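Local coordinates for protein separin (Saccharomyces cerevisiae, PDB 5U1T) that cleaves the cohesin subunit MCD1/SCC1 at anaphase onset as a caspase-like cysteine protease, so that chromosomes segregate, and is inactivated by securin for most of the cell cycle, at residues L156-D160 / K196-Y200; W330-R334 / V377-I381; R334-K340 / D384-P388. All blocks are in the same frame, centred on the assembly; numbering follows the deposited sequence.

Interaction 1 (L156-D160 / K196-Y200); sequences LFSHD and KFLQY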
ATOM      1  N   LEU A 156      -6.966 -49.449  47.513  1.00 65.59           N
ATOM      2  CA  LEU A 156      -5.826 -48.549  47.602  1.00 57.15           C
ATOM      3  C   LEU A 156      -4.500 -49.290  47.582  1.00 67.86           C
ATOM      4  O   LEU A 156      -3.686 -49.118  46.678  1.00 73.62           O
ATOM      5  CB  LEU A 156      -5.923 -47.725  48.885  1.00 57.36           C
ATOM      6  CG  LEU A 156      -4.722 -46.864  49.229  1.00 57.20           C
ATOM      7  CD1 LEU A 156      -4.656 -45.794  48.185  1.00 68.11           C
ATOM      8  CD2 LEU A 156      -4.847 -46.273  50.623  1.00 55.13           C
ATOM      9  N   PHE A 157      -4.290 -50.123  48.593  1.00 72.42           N
ATOM     10  CA  PHE A 157      -2.999 -50.751  48.776  1.00 64.00           C
ATOM     11  C   PHE A 157      -2.789 -51.883  47.782  1.00 66.73           C
ATOM     12  O   PHE A 157      -1.656 -52.155  47.396  1.00 67.19           O
ATOM     13  CB  PHE A 157      -2.849 -51.220  50.215  1.00 61.51           C
ATOM     14  CG  PHE A 157      -2.422 -50.119  51.160  1.00 59.65           C
ATOM     15  CD1 PHE A 157      -1.112 -49.642  51.149  1.00 58.79           C
ATOM     16  CD2 PHE A 157      -3.315 -49.555  52.049  1.00 54.12           C
ATOM     17  CE1 PHE A 157      -0.707 -48.631  52.017  1.00 56.47           C
ATOM     18  CE2 PHE A 157      -2.911 -48.543  52.915  1.00 53.42           C
ATOM     19  CZ  PHE A 157      -1.610 -48.084  52.900  1.00 49.97           C
ATOM     20  N   SER A 158      -3.877 -52.502  47.328  1.00 64.98           N
ATOM     21  CA  SER A 158      -3.803 -53.455  46.217  1.00 68.13           C
ATOM     22  C   SER A 158      -3.068 -52.825  45.035  1.00 70.75           C
ATOM     23  O   SER A 158      -2.134 -53.406  44.501  1.00 73.70           O
ATOM     24  CB  SER A 158      -5.206 -53.919  45.785  1.00 72.70           C
ATOM     25  OG  SER A 158      -5.162 -54.825  44.686  1.00 75.92           O
ATOM     26  N   HIS A 159      -3.492 -51.627  44.646  1.00 78.79           N
ATOM     27  CA  HIS A 159      -2.860 -50.892  43.556  1.00 71.78           C
ATOM     28  C   HIS A 159      -2.013 -49.737  44.068  1.00 72.21           C
ATOM     29  O   HIS A 159      -2.077 -48.637  43.526  1.00 75.29           O
ATOM     30  CB  HIS A 159      -3.906 -50.357  42.590  1.00 64.27           C
ATOM     31  CG  HIS A 159      -4.727 -51.424  41.951  1.00 69.64           C
ATOM     32  ND1 HIS A 159      -6.006 -51.730  42.369  1.00 76.26           N
ATOM     33  CD2 HIS A 159      -4.451 -52.267  40.930  1.00 72.36           C
ATOM     34  CE1 HIS A 159      -6.483 -52.711  41.627  1.00 78.12           C
ATOM     35  NE2 HIS A 159      -5.558 -53.057  40.746  1.00 79.93           N
ATOM     36  N   ASP A 160      -1.222 -50.002  45.107  1.00 69.70           N
ATOM     37  CA  ASP A 160      -0.291 -49.031  45.677  1.00 72.46           C
ATOM     38  C   ASP A 160       0.660 -48.405  44.649  1.00 75.37           C
ATOM     39  O   ASP A 160       1.060 -47.250  44.803  1.00 74.55           O
ATOM     40  CB  ASP A 160       0.530 -49.691  46.786  1.00 72.25           C
ATOM     41  CG  ASP A 160       1.224 -50.956  46.323  1.00 70.86           C
ATOM     42  OD1 ASP A 160       1.242 -51.227  45.101  1.00 71.50           O
ATOM     43  OD2 ASP A 160       1.756 -51.678  47.185  1.00 76.85           O
ATOM     44  N   LYS A 196       1.577 -56.753  53.033  1.00 87.34           N
ATOM     45  CA  LYS A 196       1.953 -55.437  52.527  1.00 83.71           C
ATOM     46  C   LYS A 196       3.045 -54.794  53.384  1.00 82.98           C
ATOM     47  O   LYS A 196       3.980 -54.190  52.850  1.00 84.43           O
ATOM     48  CB  LYS A 196       0.732 -54.514  52.465  1.00 80.18           C
ATOM     49  CG  LYS A 196       1.035 -53.117  51.901  1.00 71.48           C
ATOM     50  CD  LYS A 196       1.583 -53.198  50.497  1.00 66.98           C
ATOM     51  CE  LYS A 196       0.578 -53.791  49.530  1.00 67.66           C
ATOM     52  NZ  LYS A 196       1.074 -53.788  48.120  1.00 69.37           N
ATOM     53  N   PHE A 197       2.909 -54.922  54.706  1.00 80.17           N
ATOM     54  CA  PHE A 197       3.843 -54.328  55.662  1.00 81.73           C
ATOM     55  C   PHE A 197       5.241 -54.926  55.559  1.00 87.48           C
ATOM     56  O   PHE A 197       6.242 -54.202  55.629  1.00 86.65           O
ATOM     57  CB  PHE A 197       3.321 -54.488  57.094  1.00 79.35           C
ATOM     58  CG  PHE A 197       4.376 -54.295  58.154  1.00 83.90           C
ATOM     59  CD1 PHE A 197       4.745 -53.023  58.563  1.00 84.05           C
ATOM     60  CD2 PHE A 197       4.992 -55.389  58.751  1.00 84.60           C
ATOM     61  CE1 PHE A 197       5.716 -52.848  59.539  1.00 88.30           C
ATOM     62  CE2 PHE A 197       5.956 -55.215  59.722  1.00 88.57           C
ATOM     63  CZ  PHE A 197       6.316 -53.946  60.120  1.00 88.89           C
ATOM     64  N   LEU A 198       5.308 -56.248  55.416  1.00 89.32           N
ATOM     65  CA  LEU A 198       6.592 -56.919  55.205  1.00 93.37           C
ATOM     66  C   LEU A 198       7.196 -56.434  53.893  1.00 88.65           C
ATOM     67  O   LEU A 198       8.374 -56.070  53.841  1.00 89.11           O
ATOM     68  CB  LEU A 198       6.440 -58.448  55.200  1.00 91.58           C
ATOM     69  CG  LEU A 198       5.984 -59.075  56.522  1.00 88.52           C
ATOM     70  CD1 LEU A 198       5.972 -60.602  56.456  1.00 88.79           C
ATOM     71  CD2 LEU A 198       6.849 -58.588  57.674  1.00 86.22           C
ATOM     72  N   GLN A 199       6.375 -56.418  52.847  1.00 88.87           N
ATOM     73  CA  GLN A 199       6.813 -55.950  51.537  1.00 90.73           C
ATOM     74  C   GLN A 199       7.424 -54.551  51.624  1.00 88.34           C
ATOM     75  O   GLN A 199       8.511 -54.324  51.106  1.00 89.97           O
ATOM     76  CB  GLN A 199       5.646 -55.966  50.552  1.00 86.56           C
ATOM     77  CG  GLN A 199       5.936 -55.284  49.219  1.00 88.26           C
ATOM     78  CD  GLN A 199       4.669 -54.796  48.529  1.00 85.46           C
ATOM     79  OE1 GLN A 199       3.563 -55.245  48.840  1.00 85.81           O
ATOM     80  NE2 GLN A 199       4.824 -53.867  47.600  1.00 84.79           N
ATOM     81  N   TYR A 200       6.749 -53.628  52.306  1.00 85.99           N
ATOM     82  CA  TYR A 200       7.217 -52.238  52.355  1.00 89.40           C
ATOM     83  C   TYR A 200       8.559 -52.134  53.071  1.00 85.19           C
ATOM     84  O   TYR A 200       9.483 -51.476  52.585  1.00 90.89           O
ATOM     85  CB  TYR A 200       6.186 -51.320  53.034  1.00 82.64           C
ATOM     86  CG  TYR A 200       5.069 -50.838  52.122  1.00 76.90           C
ATOM     87  CD1 TYR A 200       5.033 -51.199  50.783  1.00 75.25           C
ATOM     88  CD2 TYR A 200       4.053 -50.017  52.606  1.00 74.40           C
ATOM     89  CE1 TYR A 200       4.013 -50.765  49.952  1.00 75.19           C
ATOM     90  CE2 TYR A 200       3.032 -49.577  51.784  1.00 68.29           C
ATOM     91  CZ  TYR A 200       3.017 -49.955  50.457  1.00 71.71           C
ATOM     92  OH  TYR A 200       2.008 -49.525  49.628  1.00 67.00           O
TER
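K196 and D160 approach from opposite directions and join in a salt bridge, a worked example of how one buried ion pair can organise the polar groups around it. The lysine CG lies anti to the backbone N (chi1 -178°), and the chain then bends at chi2 and chi3, carrying CD over one face of the Y200 ring near its rim and bringing NZ to D160 OD2. The modelled length of that bridge is too short to be read closely at this resolution, but the pairing is clear. K196 NZ also donates to Q199 OE1 at 3.0 Å, with a C=O...donor angle of 121°. A third, weak bond of 3.3 Å runs from K196 NZ to F157 O, at the end of helix 146-158. The ammonium thus has one firm acceptor in Q199, a weak one in F157 and D160 as its ion-pair partner.

On the acid, Y200 OH reaches D160 OD2 at 3.3 Å from the anti side, 19° out of the carboxylate plane. Together with the nearby ammonium charge, this hydroxyl may favour the charged form of the buried aspartate.

The same hydroxyl also lies at the edge of F157. Y200 OH is in the plane of the phenylalanine ring, 3.5 Å from F157 CD1. The two side chains cross at about a right angle, and F157 CE1 stands 3.9 Å from Y200 CE2, so apolar packing flanks the polar network.

In the N-terminal helical domain, this pairing ties the end of helix 146-158 and the start of helix 160-163 to helix 190-203. F157 and Y200 both rest on L175 of helix 172-185, K196 and Q199 touch S245 of helix 236-250, and L137 of helix 129-142 packs against F157.

Interaction 2 (W330-R334 / V377-I381); sequences WSTIR and VLSEI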
ATOM      1  N   TRP A 330     -12.610 -59.130  32.911  1.00 90.15           N
ATOM      2  CA  TRP A 330     -11.642 -58.052  33.031  1.00 89.06           C
ATOM      3  C   TRP A 330     -11.684 -57.396  34.398  1.00 87.83           C
ATOM      4  O   TRP A 330     -10.717 -56.752  34.811  1.00 83.48           O
ATOM      5  CB  TRP A 330     -11.850 -57.019  31.925  1.00 86.47           C
ATOM      6  CG  TRP A 330     -11.285 -57.505  30.648  1.00 83.74           C
ATOM      7  CD1 TRP A 330     -11.972 -58.038  29.598  1.00 84.00           C
ATOM      8  CD2 TRP A 330      -9.901 -57.563  30.298  1.00 79.40           C
ATOM      9  NE1 TRP A 330     -11.099 -58.407  28.603  1.00 79.55           N
ATOM     10  CE2 TRP A 330      -9.820 -58.128  29.008  1.00 83.89           C
ATOM     11  CE3 TRP A 330      -8.719 -57.179  30.943  1.00 83.34           C
ATOM     12  CZ2 TRP A 330      -8.599 -58.321  28.347  1.00 86.97           C
ATOM     13  CZ3 TRP A 330      -7.504 -57.367  30.282  1.00 83.24           C
ATOM     14  CH2 TRP A 330      -7.456 -57.937  29.000  1.00 86.30           C
ATOM     15  N   SER A 331     -12.789 -57.573  35.112  1.00 81.86           N
ATOM     16  CA  SER A 331     -12.857 -57.068  36.467  1.00 80.31           C
ATOM     17  C   SER A 331     -11.956 -57.913  37.359  1.00 86.61           C
ATOM     18  O   SER A 331     -11.301 -57.389  38.256  1.00 88.84           O
ATOM     19  CB  SER A 331     -14.291 -57.067  36.983  1.00 84.67           C
ATOM     20  OG  SER A 331     -15.167 -56.470  36.048  1.00 79.45           O
ATOM     21  N   THR A 332     -11.903 -59.218  37.101  1.00 88.93           N
ATOM     22  CA  THR A 332     -11.040 -60.090  37.895  1.00 89.37           C
ATOM     23  C   THR A 332      -9.572 -59.803  37.579  1.00 85.99           C
ATOM     24  O   THR A 332      -8.715 -59.945  38.449  1.00 86.13           O
ATOM     25  CB  THR A 332     -11.331 -61.598  37.660  1.00 90.09           C
ATOM     26  OG1 THR A 332     -12.737 -61.842  37.752  1.00 91.98           O
ATOM     27  CG2 THR A 332     -10.612 -62.461  38.702  1.00 91.15           C
ATOM     28  N   ILE A 333      -9.282 -59.391  36.347  1.00 83.22           N
ATOM     29  CA  ILE A 333      -7.901 -59.084  35.972  1.00 83.07           C
ATOM     30  C   ILE A 333      -7.364 -57.919  36.800  1.00 84.30           C
ATOM     31  O   ILE A 333      -6.272 -58.016  37.367  1.00 84.93           O
ATOM     32  CB  ILE A 333      -7.759 -58.760  34.470  1.00 84.31           C
ATOM     33  CG1 ILE A 333      -8.093 -59.997  33.632  1.00 85.13           C
ATOM     34  CG2 ILE A 333      -6.353 -58.270  34.161  1.00 84.51           C
ATOM     35  CD1 ILE A 333      -7.356 -60.094  32.315  1.00 81.80           C
ATOM     36  N   ARG A 334      -8.132 -56.831  36.877  1.00 83.96           N
ATOM     37  CA  ARG A 334      -7.775 -55.695  37.726  1.00 86.20           C
ATOM     38  C   ARG A 334      -7.570 -56.156  39.164  1.00 87.94           C
ATOM     39  O   ARG A 334      -6.532 -55.873  39.773  1.00 80.02           O
ATOM     40  CB  ARG A 334      -8.847 -54.599  37.675  1.00 81.89           C
ATOM     41  CG  ARG A 334      -8.432 -53.378  36.875  1.00 87.18           C
ATOM     42  CD  ARG A 334      -9.254 -52.142  37.234  1.00 82.66           C
ATOM     43  NE  ARG A 334      -8.441 -51.113  37.882  1.00 80.21           N
ATOM     44  CZ  ARG A 334      -8.627 -50.684  39.125  1.00 83.26           C
ATOM     45  NH1 ARG A 334      -9.608 -51.185  39.859  1.00 87.85           N
ATOM     46  NH2 ARG A 334      -7.835 -49.748  39.636  1.00 78.96           N
ATOM     47  N   VAL A 377     -14.165 -50.323  32.864  1.00 78.32           N
ATOM     48  CA  VAL A 377     -13.228 -51.165  33.597  1.00 80.61           C
ATOM     49  C   VAL A 377     -11.962 -51.335  32.777  1.00 82.31           C
ATOM     50  O   VAL A 377     -10.870 -51.467  33.330  1.00 79.99           O
ATOM     51  CB  VAL A 377     -13.846 -52.541  33.956  1.00 80.94           C
ATOM     52  CG1 VAL A 377     -14.581 -53.120  32.778  1.00 83.01           C
ATOM     53  CG2 VAL A 377     -12.786 -53.512  34.469  1.00 78.22           C
ATOM     54  N   LEU A 378     -12.116 -51.290  31.458  1.00 78.48           N
ATOM     55  CA  LEU A 378     -10.987 -51.385  30.541  1.00 78.33           C
ATOM     56  C   LEU A 378     -10.096 -50.139  30.578  1.00 80.80           C
ATOM     57  O   LEU A 378      -8.869 -50.244  30.471  1.00 80.02           O
ATOM     58  CB  LEU A 378     -11.485 -51.624  29.111  1.00 80.52           C
ATOM     59  CG  LEU A 378     -12.006 -53.026  28.779  1.00 77.08           C
ATOM     60  CD1 LEU A 378     -12.590 -53.080  27.376  1.00 72.15           C
ATOM     61  CD2 LEU A 378     -10.901 -54.045  28.939  1.00 79.36           C
ATOM     62  N   SER A 379     -10.710 -48.965  30.711  1.00 78.58           N
ATOM     63  CA  SER A 379      -9.958 -47.714  30.786  1.00 72.78           C
ATOM     64  C   SER A 379      -9.105 -47.680  32.045  1.00 75.69           C
ATOM     65  O   SER A 379      -7.982 -47.170  32.052  1.00 77.97           O
ATOM     66  CB  SER A 379     -10.903 -46.510  30.749  1.00 74.58           C
ATOM     67  OG  SER A 379     -11.821 -46.527  31.823  1.00 81.72           O
ATOM     68  N   GLU A 380      -9.654 -48.243  33.111  1.00 80.37           N
ATOM     69  CA  GLU A 380      -8.946 -48.344  34.371  1.00 79.92           C
ATOM     70  C   GLU A 380      -7.731 -49.261  34.244  1.00 79.59           C
ATOM     71  O   GLU A 380      -6.705 -49.029  34.884  1.00 77.30           O
ATOM     72  CB  GLU A 380      -9.892 -48.845  35.465  1.00 83.47           C
ATOM     73  CG  GLU A 380     -10.823 -47.770  35.983  1.00 78.83           C
ATOM     74  CD  GLU A 380     -10.062 -46.517  36.386  1.00 89.20           C
ATOM     75  OE1 GLU A 380     -10.449 -45.407  35.949  1.00 96.16           O
ATOM     76  OE2 GLU A 380      -9.068 -46.642  37.135  1.00 83.86           O
ATOM     77  N   ILE A 381      -7.845 -50.294  33.417  1.00 77.33           N
ATOM     78  CA  ILE A 381      -6.722 -51.186  33.173  1.00 80.65           C
ATOM     79  C   ILE A 381      -5.577 -50.412  32.530  1.00 79.26           C
ATOM     80  O   ILE A 381      -4.421 -50.541  32.934  1.00 77.06           O
ATOM     81  CB  ILE A 381      -7.122 -52.385  32.277  1.00 84.37           C
ATOM     82  CG1 ILE A 381      -7.898 -53.425  33.091  1.00 82.80           C
ATOM     83  CG2 ILE A 381      -5.891 -53.028  31.663  1.00 83.52           C
ATOM     84  CD1 ILE A 381      -7.039 -54.554  33.620  1.00 82.27           C
TER
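W330 and L378 both place CG anti to their carbonyl carbons, the tryptophan with chi1 -78°, and this brings a leucine methyl onto the indole. L378 CD2 sits 4.0 Å from the centroid of the five-membered ring of W330, only 14° off the normal, a CH-pi contact over the face. I333 CD1 touches the opposite face near its rim. The W330 and I381 side chains cross at about a right angle. I381 CD1 lies at the indole edge, 4.1 Å from W330 CE3, and is also 3.8 Å from I333 CG2.

Helices 319-336 and 365-384 run in the same general direction here, their local axes 9.8 Å apart and inclined at 31°. They are the first and third of three consecutive helices, and helix 342-357 packs on both W330 and L378, an arrangement consistent with an alpha-solenoid-like stack.

Farther along the helix, R334 slides past I381, with R334 CG 3.7 Å from I381 CD1, and the bend at chi3 sets NE 3.6 Å from E380 CB. The E380 carboxylate is paired with R162 and offers the arginine only a nearby charge. The guanidinium itself pairs with D384 and E155. Replacing R334 by an alanine would probably uncover the I381 methyl and leave both acids without this cationic mate. V377 CG2 packs 3.9 Å from W330 O.

Interaction 3 (R334-K340 / D384-P388); sequences RLEGLPK and DYKEP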
ATOM      1  N   ARG A 334      -8.132 -56.831  36.877  1.00 83.96           N
ATOM      2  CA  ARG A 334      -7.775 -55.695  37.726  1.00 86.20           C
ATOM      3  C   ARG A 334      -7.570 -56.156  39.164  1.00 87.94           C
ATOM      4  O   ARG A 334      -6.532 -55.873  39.773  1.00 80.02           O
ATOM      5  CB  ARG A 334      -8.847 -54.599  37.675  1.00 81.89           C
ATOM      6  CG  ARG A 334      -8.432 -53.378  36.875  1.00 87.18           C
ATOM      7  CD  ARG A 334      -9.254 -52.142  37.234  1.00 82.66           C
ATOM      8  NE  ARG A 334      -8.441 -51.113  37.882  1.00 80.21           N
ATOM      9  CZ  ARG A 334      -8.627 -50.684  39.125  1.00 83.26           C
ATOM     10  NH1 ARG A 334      -9.608 -51.185  39.859  1.00 87.85           N
ATOM     11  NH2 ARG A 334      -7.835 -49.748  39.636  1.00 78.96           N
ATOM     12  N   LEU A 335      -8.564 -56.880  39.682  1.00 88.26           N
ATOM     13  CA  LEU A 335      -8.564 -57.391  41.056  1.00 87.20           C
ATOM     14  C   LEU A 335      -7.292 -58.138  41.406  1.00 85.39           C
ATOM     15  O   LEU A 335      -6.639 -57.849  42.408  1.00 86.33           O
ATOM     16  CB  LEU A 335      -9.763 -58.309  41.267  1.00 83.10           C
ATOM     17  CG  LEU A 335     -11.059 -57.536  41.464  1.00 83.64           C
ATOM     18  CD1 LEU A 335     -12.276 -58.405  41.168  1.00 83.71           C
ATOM     19  CD2 LEU A 335     -11.096 -56.946  42.877  1.00 80.32           C
ATOM     20  N   GLU A 336      -6.951 -59.096  40.557  1.00 86.62           N
ATOM     21  CA  GLU A 336      -5.770 -59.920  40.741  1.00 90.99           C
ATOM     22  C   GLU A 336      -4.494 -59.100  40.692  1.00 89.84           C
ATOM     23  O   GLU A 336      -3.523 -59.416  41.376  1.00 90.59           O
ATOM     24  CB  GLU A 336      -5.739 -61.008  39.679  1.00 91.42           C
ATOM     25  CG  GLU A 336      -6.883 -61.979  39.826  1.00 95.59           C
ATOM     26  CD  GLU A 336      -6.663 -62.914  40.981  1.00101.36           C
ATOM     27  OE1 GLU A 336      -5.736 -63.738  40.841  1.00103.03           O
ATOM     28  OE2 GLU A 336      -7.385 -62.822  42.014  1.00101.48           O
ATOM     29  N   GLY A 337      -4.511 -58.047  39.883  1.00 89.72           N
ATOM     30  CA  GLY A 337      -3.381 -57.150  39.781  1.00 85.29           C
ATOM     31  C   GLY A 337      -2.136 -57.875  39.323  1.00 85.60           C
ATOM     32  O   GLY A 337      -1.105 -57.836  39.984  1.00 83.61           O
ATOM     33  N   LEU A 338      -2.252 -58.572  38.201  1.00 89.47           N
ATOM     34  CA  LEU A 338      -1.100 -59.175  37.549  1.00 90.66           C
ATOM     35  C   LEU A 338      -0.335 -58.130  36.744  1.00 91.93           C
ATOM     36  O   LEU A 338      -0.934 -57.229  36.156  1.00 93.60           O
ATOM     37  CB  LEU A 338      -1.531 -60.309  36.618  1.00 94.64           C
ATOM     38  CG  LEU A 338      -1.475 -61.772  37.054  1.00 91.56           C
ATOM     39  CD1 LEU A 338      -1.779 -62.652  35.856  1.00 95.99           C
ATOM     40  CD2 LEU A 338      -0.126 -62.147  37.646  1.00 94.35           C
ATOM     41  N   PRO A 339       0.996 -58.256  36.713  1.00 91.20           N
ATOM     42  CA  PRO A 339       1.803 -57.425  35.820  1.00 92.97           C
ATOM     43  C   PRO A 339       1.427 -57.678  34.366  1.00 96.58           C
ATOM     44  O   PRO A 339       1.181 -58.822  33.989  1.00 95.39           O
ATOM     45  CB  PRO A 339       3.240 -57.879  36.106  1.00 90.17           C
ATOM     46  CG  PRO A 339       3.177 -58.507  37.463  1.00 89.32           C
ATOM     47  CD  PRO A 339       1.825 -59.137  37.555  1.00 91.98           C
ATOM     48  N   LYS A 340       1.387 -56.638  33.568  1.00 98.02           N
ATOM     49  CA  LYS A 340       1.005 -56.798  32.198  1.00 98.01           C
ATOM     50  C   LYS A 340       1.922 -57.711  31.431  1.00100.07           C
ATOM     51  O   LYS A 340       3.125 -57.708  31.636  1.00 93.08           O
ATOM     52  CB  LYS A 340       1.017 -55.436  31.519  1.00 95.86           C
ATOM     53  CG  LYS A 340       2.385 -54.782  31.501  1.00103.25           C
ATOM     54  CD  LYS A 340       2.357 -53.427  30.816  1.00101.67           C
ATOM     55  CE  LYS A 340       3.726 -52.759  30.790  1.00108.46           C
ATOM     56  NZ  LYS A 340       4.232 -52.412  32.149  1.00110.80           N
ATOM     57  N   ASP A 384      -3.718 -48.506  35.046  1.00 79.61           N
ATOM     58  CA  ASP A 384      -2.915 -49.390  35.895  1.00 77.47           C
ATOM     59  C   ASP A 384      -1.625 -49.796  35.187  1.00 77.26           C
ATOM     60  O   ASP A 384      -0.625 -50.110  35.824  1.00 72.12           O
ATOM     61  CB  ASP A 384      -3.696 -50.651  36.272  1.00 84.81           C
ATOM     62  CG  ASP A 384      -4.834 -50.381  37.250  1.00 84.76           C
ATOM     63  OD1 ASP A 384      -5.038 -49.215  37.639  1.00 83.98           O
ATOM     64  OD2 ASP A 384      -5.537 -51.344  37.627  1.00 87.29           O
ATOM     65  N   TYR A 385      -1.673 -49.783  33.858  1.00 81.86           N
ATOM     66  CA  TYR A 385      -0.614 -50.334  33.019  1.00 87.17           C
ATOM     67  C   TYR A 385       0.207 -49.280  32.278  1.00 84.69           C
ATOM     68  O   TYR A 385       1.106 -49.624  31.510  1.00 85.13           O
ATOM     69  CB  TYR A 385      -1.213 -51.272  31.977  1.00 87.67           C
ATOM     70  CG  TYR A 385      -1.583 -52.649  32.453  1.00 87.25           C
ATOM     71  CD1 TYR A 385      -1.309 -53.070  33.749  1.00 90.06           C
ATOM     72  CD2 TYR A 385      -2.199 -53.543  31.588  1.00 86.30           C
ATOM     73  CE1 TYR A 385      -1.653 -54.358  34.174  1.00 88.95           C
ATOM     74  CE2 TYR A 385      -2.542 -54.823  31.995  1.00 93.29           C
ATOM     75  CZ  TYR A 385      -2.267 -55.228  33.283  1.00 93.84           C
ATOM     76  OH  TYR A 385      -2.620 -56.504  33.658  1.00 96.27           O
ATOM     77  N   LYS A 386      -0.115 -48.009  32.487  1.00 84.07           N
ATOM     78  CA  LYS A 386       0.462 -46.932  31.688  1.00 76.74           C
ATOM     79  C   LYS A 386       0.406 -47.278  30.198  1.00 76.36           C
ATOM     80  O   LYS A 386       1.436 -47.497  29.567  1.00 81.70           O
ATOM     81  CB  LYS A 386       1.900 -46.650  32.119  1.00 79.89           C
ATOM     82  CG  LYS A 386       2.045 -46.367  33.602  1.00 75.20           C
ATOM     83  CD  LYS A 386       3.501 -46.220  33.983  1.00 77.26           C
ATOM     84  CE  LYS A 386       3.635 -46.011  35.469  1.00 76.74           C
ATOM     85  NZ  LYS A 386       3.086 -47.187  36.213  1.00 90.21           N
ATOM     86  N   GLU A 387      -0.806 -47.357  29.657  1.00 73.81           N
ATOM     87  CA  GLU A 387      -1.021 -47.690  28.250  1.00 77.81           C
ATOM     88  C   GLU A 387      -1.802 -46.582  27.556  1.00 82.62           C
ATOM     89  O   GLU A 387      -3.019 -46.673  27.404  1.00 79.68           O
ATOM     90  CB  GLU A 387      -1.758 -49.017  28.118  1.00 81.25           C
ATOM     91  CG  GLU A 387      -0.929 -50.205  28.539  1.00 85.41           C
ATOM     92  CD  GLU A 387       0.125 -50.554  27.515  1.00 87.31           C
ATOM     93  OE1 GLU A 387      -0.093 -50.250  26.322  1.00 86.15           O
ATOM     94  OE2 GLU A 387       1.165 -51.131  27.905  1.00 88.70           O
ATOM     95  N   PRO A 388      -1.096 -45.530  27.129  1.00 81.05           N
ATOM     96  CA  PRO A 388      -1.747 -44.330  26.612  1.00 73.22           C
ATOM     97  C   PRO A 388      -2.323 -44.570  25.228  1.00 77.33           C
ATOM     98  O   PRO A 388      -3.453 -44.157  24.969  1.00 77.93           O
ATOM     99  CB  PRO A 388      -0.614 -43.303  26.575  1.00 79.15           C
ATOM    100  CG  PRO A 388       0.500 -43.910  27.376  1.00 76.41           C
ATOM    101  CD  PRO A 388       0.362 -45.374  27.169  1.00 79.33           C
TER
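R334 and D384 face each other near the C-terminal ends of helices 319-336 and 365-384, in a helical array where the chain leaves each helix through a residue of positive phi, G337 in one and K386 in the other. E387 then forms the N-cap position of helix 388-404, making the second link a short connection between helices 365-384 and 388-404.

The charged interaction comes first. The two side chains cross at about a right angle, and their flat groups are tilted against each other. R334 NE lies 2.9 Å from D384 OD2 in a salt bridge, but as a hydrogen bond it is weak, with an N-H...acceptor angle of 122°. R334 NH2 to D384 OD1 is straighter at 161°, but long and weak at 3.5 Å. OD1 meets the guanidinium at its edge, in plane, and has a stronger partner in R162. A second acid, E155, takes R334 NH1, so the arginine is held between two carboxylates.

The polar bond outside the charges is that of Y385 OH to L338 O, 3.1 Å long, with the hydroxyl well off the carbonyl plane. It ties the loop after helix 319-336 to the Y385 hydroxyl.

Apolar packing is confined to K340 CB, which stands squarely over the centre of the Y385 ring, 3.6 Å from its centroid and 8° off the normal, a CH-pi contact. Beyond CG the lysine runs extended as far as its bend at chi4, passing the carboxylate of E387, whose OE1 is engaged by R390; in van der Waals contact, K340 CD comes within 3.9 Å of E387 OE2.

How the interactions relate
From the N terminus, interaction 1 closes first, bringing helix 190-203 back onto the end of helix 146-158 and the turn after it across 35 residues, before either of the others opens. Interactions 2 and 3 close loops of similar length and cross one another, because their segments alternate along the chain. They share R334, and their centres lie about 8 Å apart, so one continues the other from the helix bodies into the loops that follow. The early loop also meets the later pair in space: H159 NE2, within 156-160, probably hydrogen-bonds R334 O at 3.1 Å, joining helix 146-158 and its following turn to helix 319-336.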